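Local coordinates for major capsid protein (Faustovirus, PDB 5J7O), which probably builds the capsid of a large double-stranded DNA virus, its double jelly-roll subunits grouped as trimers, at residues L350-G355 with G361-Q366. Sequence-based numbering, arbitrary orientation.
Sequences LTTGAG and GVLLTQ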
loop_
_atom_site.group_PDB
_atom_site.type_symbol
_atom_site.label_atom_id
_atom_site.label_comp_id
_atom_site.label_asym_id
_atom_site.label_seq_id
_atom_site.Cartn_x
_atom_site.Cartn_y
_atom_site.Cartn_z
ATOM N N LEU B 350 17.244 6.064 -46.447
ATOM C CA LEU B 350 17.473 4.984 -47.404
ATOM C C LEU B 350 17.199 5.523 -48.803
ATOM O O LEU B 350 16.047 5.604 -49.237
ATOM C CB LEU B 350 16.593 3.780 -47.086
ATOM C CG LEU B 350 16.604 2.623 -48.091
ATOM C CD1 LEU B 350 18.004 2.054 -48.257
ATOM C CD2 LEU B 350 15.627 1.536 -47.669
ATOM N N THR B 351 18.258 5.910 -49.506
ATOM C CA THR B 351 18.167 6.260 -50.913
ATOM C C THR B 351 18.679 5.104 -51.765
ATOM O O THR B 351 19.387 4.215 -51.287
ATOM C CB THR B 351 18.959 7.535 -51.228
ATOM O OG1 THR B 351 20.332 7.354 -50.865
ATOM C CG2 THR B 351 18.386 8.725 -50.470
ATOM N N THR B 352 18.295 5.119 -53.042
ATOM C CA THR B 352 18.683 4.070 -53.975
ATOM C C THR B 352 19.391 4.584 -55.217
ATOM O O THR B 352 19.938 3.772 -55.972
ATOM C CB THR B 352 17.455 3.255 -54.418
ATOM O OG1 THR B 352 16.722 3.991 -55.406
ATOM C CG2 THR B 352 16.541 2.959 -53.235
ATOM N N GLY B 353 19.403 5.893 -55.454
ATOM C CA GLY B 353 19.955 6.460 -56.664
ATOM C C GLY B 353 21.439 6.744 -56.572
ATOM O O GLY B 353 22.166 6.166 -55.759
ATOM N N ALA B 354 21.891 7.654 -57.434
ATOM C CA ALA B 354 23.302 8.017 -57.479
ATOM C C ALA B 354 23.731 8.658 -56.166
ATOM O O ALA B 354 23.083 9.584 -55.670
ATOM C CB ALA B 354 23.564 8.969 -58.646
ATOM N N GLY B 355 24.832 8.162 -55.607
ATOM C CA GLY B 355 25.303 8.649 -54.328
ATOM C C GLY B 355 24.549 8.116 -53.137
ATOM O O GLY B 355 24.526 8.772 -52.090
ATOM N N GLY B 361 22.568 11.218 -51.869
ATOM C CA GLY B 361 21.612 10.246 -52.371
ATOM C C GLY B 361 20.360 10.919 -52.897
ATOM O O GLY B 361 19.966 11.993 -52.442
ATOM N N VAL B 362 19.720 10.270 -53.870
ATOM C CA VAL B 362 18.683 10.933 -54.653
ATOM C C VAL B 362 17.292 10.401 -54.326
ATOM O O VAL B 362 16.460 11.124 -53.762
ATOM C CB VAL B 362 18.983 10.806 -56.157
ATOM C CG1 VAL B 362 17.929 11.529 -56.964
ATOM C CG2 VAL B 362 20.365 11.368 -56.465
ATOM N N LEU B 363 17.017 9.147 -54.681
ATOM C CA LEU B 363 15.671 8.583 -54.552
ATOM C C LEU B 363 15.491 8.056 -53.133
ATOM O O LEU B 363 15.848 6.915 -52.834
ATOM C CB LEU B 363 15.444 7.487 -55.589
ATOM C CG LEU B 363 14.001 7.156 -55.994
ATOM C CD1 LEU B 363 13.986 6.349 -57.283
ATOM C CD2 LEU B 363 13.248 6.407 -54.900
ATOM N N LEU B 364 14.906 8.878 -52.263
ATOM C CA LEU B 364 14.700 8.501 -50.868
ATOM C C LEU B 364 13.449 7.640 -50.736
ATOM O O LEU B 364 12.345 8.082 -51.068
ATOM C CB LEU B 364 14.586 9.744 -49.990
ATOM C CG LEU B 364 14.233 9.462 -48.528
ATOM C CD1 LEU B 364 15.343 8.676 -47.848
ATOM C CD2 LEU B 364 13.941 10.750 -47.777
ATOM N N THR B 365 13.622 6.419 -50.230
ATOM C CA THR B 365 12.537 5.457 -50.084
ATOM C C THR B 365 11.991 5.392 -48.661
ATOM O O THR B 365 10.773 5.452 -48.462
ATOM C CB THR B 365 13.011 4.065 -50.523
ATOM O OG1 THR B 365 13.271 4.069 -51.932
ATOM C CG2 THR B 365 11.957 3.013 -50.209
ATOM N N GLN B 366 12.867 5.270 -47.665
ATOM C CA GLN B 366 12.459 5.133 -46.274
ATOM C C GLN B 366 13.220 6.123 -45.405
ATOM O O GLN B 366 14.417 6.349 -45.606
ATOM C CB GLN B 366 12.697 3.709 -45.757
ATOM C CG GLN B 366 12.001 2.623 -46.557
ATOM C CD GLN B 366 12.341 1.233 -46.061
ATOM O OE1 GLN B 366 12.647 1.041 -44.883
ATOM N NE2 GLN B 366 12.299 0.256 -46.959
#
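Leu350 faces both Thr365 and Gln366 in a classic beta bulge near the far end of a beta hairpin, where the antiparallel strands 341-351 and 364-375 give way to the connecting loop. Two nearly straight backbone bonds grip Leu350: its N reaches Gln366 O at 3.0 Å, and its O takes the N-H of Thr365 at 2.7 Å. Beyond the bulge Thr351 stands across from Leu364 as a non-hydrogen-bonded pair, and Thr352 N gives a bond to Leu363 O that is bent at the hydrogen (N-H...O 139°). The same carbonyl oxygen also receives a CA-H...O contact from Thr351 CA at 3.1 Å.

Among the side chains, Leu350 and Gln366 run side by side in the same direction, with the CD2 methyl of Leu350 against the amide end of Gln366, 3.6 Å from NE2. Leu364, its CG trans to the backbone N (chi1 174°) and its chi2 at 65°, brings CD1 to 3.4 Å from Leu350 O and close to Leu350 N as well, and Phe503 of the second subunit packs on the Leu364 side chain. The Thr352 and Thr365 side chains cross at about a right angle, with CG2 of Thr352 3.7 Å from OG1 of Thr365. Toward the loop, Val362 CG2 lies 3.3 Å from Ala354 O, and Thr351 turns OG1 toward Gly361, 3.5 Å from its CA.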